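Local coordinates for protein pyruvate kinase (Toxoplasma gondii, PDB 3GG8) that catalyses the last step of glycolysis, transferring the phosphoryl group of phosphoenolpyruvate to ADP to yield pyruvate and ATP, at residues L120-Y132 against V172-T184. Residues are numbered along the deposited sequence; the frame is centred on the assembly and turned at random.
Sequences LQQGATLKIVTDY and VGSDYVITQAQNT
Thr179 grips Leu126 O twice: its OG1 donates at 2.7 Å, and its backbone N reaches the same Leu126 O at 2.8 Å through a bent N-H...O angle of 139°. The hydroxyl is placed there by chi1 of 72°, which sets OG1 between backbone N and carbonyl carbon, alongside the Leu126 side chain. On the opposite face, extended Lys127 runs past Ile178, CG and CD against Ile178 CD1, and carries NZ over the Tyr176 ring, 5.0 Å from the centroid and 15° off the normal, a cation-pi contact. Gly173 CA lies against the other face, toward the rim, and Tyr176 OH hydrogen-bonds Glu171 OE1. Between these two faces strands 125-129 and 176-181 pair antiparallel, with an Ile128 N to Val177 O hydrogen bond of 2.8 Å. At the type II turn Gln121-Ala124, Gly123 N hydrogen-bonds Ala181 O at 2.8 Å and Gln122 N Thr184 OG1 at 3.0 Å. Strands 140-142 and 165-172 flank the pair within the B domain, the mobile lid over the active-site cleft in pyruvate kinases; here it is structural packing. Leu126 O is thus held by side chain and backbone together, while the lysine ammonium probably adds modest attraction.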
loop_
_atom_site.group_PDB
_atom_site.type_symbol
_atom_site.label_atom_id
_atom_site.label_comp_id
_atom_site.label_asym_id
_atom_site.label_seq_id
_atom_site.Cartn_x
_atom_site.Cartn_y
_atom_site.Cartn_z
ATOM N N LEU C 120 -17.265 54.814 -18.350
ATOM C CA LEU C 120 -18.298 54.086 -19.077
ATOM C C LEU C 120 -19.279 53.461 -18.112
ATOM O O LEU C 120 -18.893 53.009 -17.033
ATOM C CB LEU C 120 -17.701 53.023 -19.990
ATOM C CG LEU C 120 -16.822 53.597 -21.094
ATOM C CD1 LEU C 120 -15.358 53.369 -20.743
ATOM C CD2 LEU C 120 -17.172 52.979 -22.431
ATOM N N GLN C 121 -20.547 53.455 -18.516
ATOM C CA GLN C 121 -21.642 52.946 -17.702
ATOM C C GLN C 121 -21.952 51.513 -18.101
ATOM O O GLN C 121 -21.843 51.155 -19.277
ATOM C CB GLN C 121 -22.897 53.790 -17.951
ATOM C CG GLN C 121 -23.517 54.367 -16.699
ATOM C CD GLN C 121 -22.690 55.504 -16.152
ATOM O OE1 GLN C 121 -22.235 55.464 -15.006
ATOM N NE2 GLN C 121 -22.451 56.515 -16.986
ATOM N N GLN C 122 -22.363 50.699 -17.133
ATOM C CA GLN C 122 -22.787 49.329 -17.426
ATOM C C GLN C 122 -23.854 49.299 -18.518
ATOM O O GLN C 122 -24.832 50.045 -18.462
ATOM C CB GLN C 122 -23.290 48.622 -16.167
ATOM C CG GLN C 122 -23.845 47.231 -16.455
ATOM C CD GLN C 122 -24.116 46.429 -15.210
ATOM O OE1 GLN C 122 -23.388 46.531 -14.218
ATOM N NE2 GLN C 122 -25.164 45.606 -15.256
ATOM N N GLY C 123 -23.650 48.449 -19.520
ATOM C CA GLY C 123 -24.604 48.315 -20.615
ATOM C C GLY C 123 -24.446 49.381 -21.689
ATOM O O GLY C 123 -25.195 49.398 -22.675
ATOM N N ALA C 124 -23.472 50.271 -21.500
ATOM C CA ALA C 124 -23.168 51.281 -22.509
ATOM C C ALA C 124 -22.232 50.729 -23.586
ATOM O O ALA C 124 -21.420 49.829 -23.333
ATOM C CB ALA C 124 -22.593 52.546 -21.876
ATOM N N THR C 125 -22.382 51.289 -24.784
ATOM C CA THR C 125 -21.667 50.897 -25.996
ATOM C C THR C 125 -20.284 51.551 -26.071
ATOM O O THR C 125 -20.165 52.768 -25.931
ATOM C CB THR C 125 -22.500 51.321 -27.233
ATOM O OG1 THR C 125 -23.728 50.580 -27.251
ATOM C CG2 THR C 125 -21.742 51.103 -28.541
ATOM N N LEU C 126 -19.256 50.738 -26.311
ATOM C CA LEU C 126 -17.902 51.233 -26.583
ATOM C C LEU C 126 -17.321 50.656 -27.879
ATOM O O LEU C 126 -17.125 49.443 -28.004
ATOM C CB LEU C 126 -16.960 50.936 -25.415
ATOM C CG LEU C 126 -15.450 51.199 -25.543
ATOM C CD1 LEU C 126 -15.124 52.687 -25.718
ATOM C CD2 LEU C 126 -14.738 50.637 -24.314
ATOM N N LYS C 127 -17.051 51.536 -28.835
ATOM C CA LYS C 127 -16.368 51.153 -30.052
ATOM C C LYS C 127 -14.873 51.113 -29.768
ATOM O O LYS C 127 -14.324 52.050 -29.184
ATOM C CB LYS C 127 -16.684 52.155 -31.167
ATOM C CG LYS C 127 -16.145 51.786 -32.537
ATOM C CD LYS C 127 -16.908 52.560 -33.588
ATOM C CE LYS C 127 -16.168 52.610 -34.916
ATOM N NZ LYS C 127 -17.032 53.287 -35.945
ATOM N N ILE C 128 -14.219 50.017 -30.146
ATOM C CA ILE C 128 -12.767 49.966 -30.083
ATOM C C ILE C 128 -12.201 49.851 -31.482
ATOM O O ILE C 128 -12.420 48.858 -32.162
ATOM C CB ILE C 128 -12.252 48.833 -29.180
ATOM C CG1 ILE C 128 -12.799 48.997 -27.763
ATOM C CG2 ILE C 128 -10.697 48.800 -29.166
ATOM C CD1 ILE C 128 -12.411 47.876 -26.833
ATOM N N VAL C 129 -11.464 50.874 -31.902
ATOM C CA VAL C 129 -10.929 50.946 -33.270
ATOM C C VAL C 129 -9.456 50.538 -33.362
ATOM O O VAL C 129 -8.746 50.490 -32.351
ATOM C CB VAL C 129 -11.120 52.361 -33.916
ATOM C CG1 VAL C 129 -12.581 52.837 -33.817
ATOM C CG2 VAL C 129 -10.153 53.393 -33.318
ATOM N N THR C 130 -9.020 50.274 -34.591
ATOM C CA THR C 130 -7.674 49.821 -34.896
ATOM C C THR C 130 -6.724 50.988 -35.287
ATOM O O THR C 130 -5.507 50.825 -35.279
ATOM C CB THR C 130 -7.737 48.705 -35.999
ATOM O OG1 THR C 130 -7.914 47.415 -35.382
ATOM C CG2 THR C 130 -6.482 48.680 -36.864
ATOM N N ASP C 131 -7.277 52.156 -35.621
ATOM C CA ASP C 131 -6.470 53.359 -35.906
ATOM C C ASP C 131 -5.934 53.958 -34.608
ATOM O O ASP C 131 -6.672 54.598 -33.857
ATOM C CB ASP C 131 -7.286 54.403 -36.695
ATOM C CG ASP C 131 -6.473 55.655 -37.062
ATOM O OD1 ASP C 131 -7.053 56.578 -37.671
ATOM O OD2 ASP C 131 -5.272 55.728 -36.758
ATOM N N TYR C 132 -4.641 53.757 -34.358
ATOM C CA TYR C 132 -4.045 54.122 -33.082
ATOM C C TYR C 132 -3.794 55.623 -32.952
ATOM O O TYR C 132 -3.476 56.099 -31.868
ATOM C CB TYR C 132 -2.789 53.282 -32.793
ATOM C CG TYR C 132 -2.439 53.196 -31.306
ATOM C CD1 TYR C 132 -3.244 52.480 -30.424
ATOM C CD2 TYR C 132 -1.319 53.845 -30.787
ATOM C CE1 TYR C 132 -2.946 52.401 -29.068
ATOM C CE2 TYR C 132 -1.009 53.775 -29.410
ATOM C CZ TYR C 132 -1.833 53.051 -28.568
ATOM O OH TYR C 132 -1.545 52.963 -27.218
ATOM N N VAL C 172 -18.063 42.761 -34.934
ATOM C CA VAL C 172 -16.711 42.982 -35.452
ATOM C C VAL C 172 -16.763 43.560 -36.855
ATOM O O VAL C 172 -17.579 43.145 -37.667
ATOM C CB VAL C 172 -15.823 41.684 -35.442
ATOM C CG1 VAL C 172 -15.694 41.126 -34.033
ATOM C CG2 VAL C 172 -16.364 40.607 -36.403
ATOM N N GLY C 173 -15.908 44.539 -37.122
ATOM C CA GLY C 173 -15.727 45.069 -38.470
ATOM C C GLY C 173 -14.328 44.718 -38.928
ATOM O O GLY C 173 -13.674 43.876 -38.322
ATOM N N SER C 174 -13.856 45.367 -39.986
ATOM C CA SER C 174 -12.488 45.135 -40.458
ATOM C C SER C 174 -11.435 45.823 -39.595
ATOM O O SER C 174 -10.354 45.275 -39.374
ATOM C CB SER C 174 -12.324 45.571 -41.914
ATOM O OG SER C 174 -12.881 46.859 -42.119
ATOM N N ASP C 175 -11.759 47.026 -39.123
ATOM C CA ASP C 175 -10.806 47.865 -38.394
ATOM C C ASP C 175 -11.398 48.406 -37.094
ATOM O O ASP C 175 -11.026 49.484 -36.639
ATOM C CB ASP C 175 -10.355 49.026 -39.292
ATOM C CG ASP C 175 -11.529 49.851 -39.833
ATOM O OD1 ASP C 175 -11.292 50.740 -40.678
ATOM O OD2 ASP C 175 -12.693 49.617 -39.423
ATOM N N TYR C 176 -12.339 47.664 -36.520
ATOM C CA TYR C 176 -13.041 48.073 -35.302
ATOM C C TYR C 176 -13.849 46.915 -34.736
ATOM O O TYR C 176 -14.103 45.913 -35.411
ATOM C CB TYR C 176 -13.988 49.257 -35.560
ATOM C CG TYR C 176 -15.254 48.865 -36.298
ATOM C CD1 TYR C 176 -15.304 48.911 -37.691
ATOM C CD2 TYR C 176 -16.403 48.431 -35.605
ATOM C CE1 TYR C 176 -16.447 48.549 -38.387
ATOM C CE2 TYR C 176 -17.556 48.053 -36.292
ATOM C CZ TYR C 176 -17.568 48.118 -37.687
ATOM O OH TYR C 176 -18.694 47.761 -38.401
ATOM N N VAL C 177 -14.289 47.108 -33.498
ATOM C CA VAL C 177 -15.114 46.163 -32.768
ATOM C C VAL C 177 -16.094 47.015 -31.952
ATOM O O VAL C 177 -15.710 48.052 -31.395
ATOM C CB VAL C 177 -14.213 45.256 -31.866
ATOM C CG1 VAL C 177 -14.986 44.621 -30.726
ATOM C CG2 VAL C 177 -13.523 44.181 -32.708
ATOM N N ILE C 178 -17.364 46.613 -31.950
ATOM C CA ILE C 178 -18.376 47.220 -31.083
ATOM C C ILE C 178 -18.449 46.381 -29.824
ATOM O O ILE C 178 -18.526 45.152 -29.874
ATOM C CB ILE C 178 -19.798 47.299 -31.754
ATOM C CG1 ILE C 178 -19.731 47.851 -33.192
ATOM C CG2 ILE C 178 -20.771 48.135 -30.910
ATOM C CD1 ILE C 178 -19.153 49.266 -33.321
ATOM N N THR C 179 -18.395 47.034 -28.684
ATOM C CA THR C 179 -18.431 46.296 -27.436
ATOM C C THR C 179 -19.490 46.883 -26.514
ATOM O O THR C 179 -20.054 47.942 -26.795
ATOM C CB THR C 179 -17.056 46.262 -26.725
ATOM O OG1 THR C 179 -16.753 47.551 -26.178
ATOM C CG2 THR C 179 -15.947 45.838 -27.673
ATOM N N GLN C 180 -19.755 46.184 -25.419
ATOM C CA GLN C 180 -20.728 46.638 -24.456
ATOM C C GLN C 180 -20.174 46.472 -23.040
ATOM O O GLN C 180 -19.774 45.374 -22.652
ATOM C CB GLN C 180 -21.996 45.828 -24.647
ATOM C CG GLN C 180 -23.239 46.444 -24.087
ATOM C CD GLN C 180 -24.325 45.406 -23.946
ATOM O OE1 GLN C 180 -25.282 45.379 -24.721
ATOM N NE2 GLN C 180 -24.157 44.510 -22.974
ATOM N N ALA C 181 -20.137 47.563 -22.278
ATOM C CA ALA C 181 -19.576 47.543 -20.926
ATOM C C ALA C 181 -20.349 46.604 -19.994
ATOM O O ALA C 181 -21.566 46.679 -19.909
ATOM C CB ALA C 181 -19.527 48.948 -20.356
ATOM N N GLN C 182 -19.632 45.707 -19.316
ATOM C CA GLN C 182 -20.264 44.748 -18.400
ATOM C C GLN C 182 -20.414 45.339 -16.995
ATOM O O GLN C 182 -21.255 44.894 -16.206
ATOM C CB GLN C 182 -19.525 43.398 -18.364
ATOM C CG GLN C 182 -19.568 42.594 -19.672
ATOM C CD GLN C 182 -20.983 42.421 -20.228
ATOM O OE1 GLN C 182 -21.802 41.663 -19.690
ATOM N NE2 GLN C 182 -21.274 43.130 -21.318
ATOM N N ASN C 183 -19.591 46.346 -16.707
ATOM C CA ASN C 183 -19.654 47.098 -15.456
ATOM C C ASN C 183 -19.400 48.591 -15.698
ATOM O O ASN C 183 -18.968 48.989 -16.789
ATOM C CB ASN C 183 -18.655 46.530 -14.439
ATOM C CG ASN C 183 -17.210 46.657 -14.895
ATOM O OD1 ASN C 183 -16.370 47.216 -14.187
ATOM N ND2 ASN C 183 -16.910 46.135 -16.082
ATOM N N THR C 184 -19.698 49.408 -14.685
ATOM C CA THR C 184 -19.356 50.834 -14.676
ATOM C C THR C 184 -17.913 51.037 -14.179
ATOM O O THR C 184 -17.539 50.545 -13.114
ATOM C CB THR C 184 -20.347 51.630 -13.798
ATOM O OG1 THR C 184 -21.682 51.401 -14.269
ATOM C CG2 THR C 184 -20.039 53.137 -13.828
#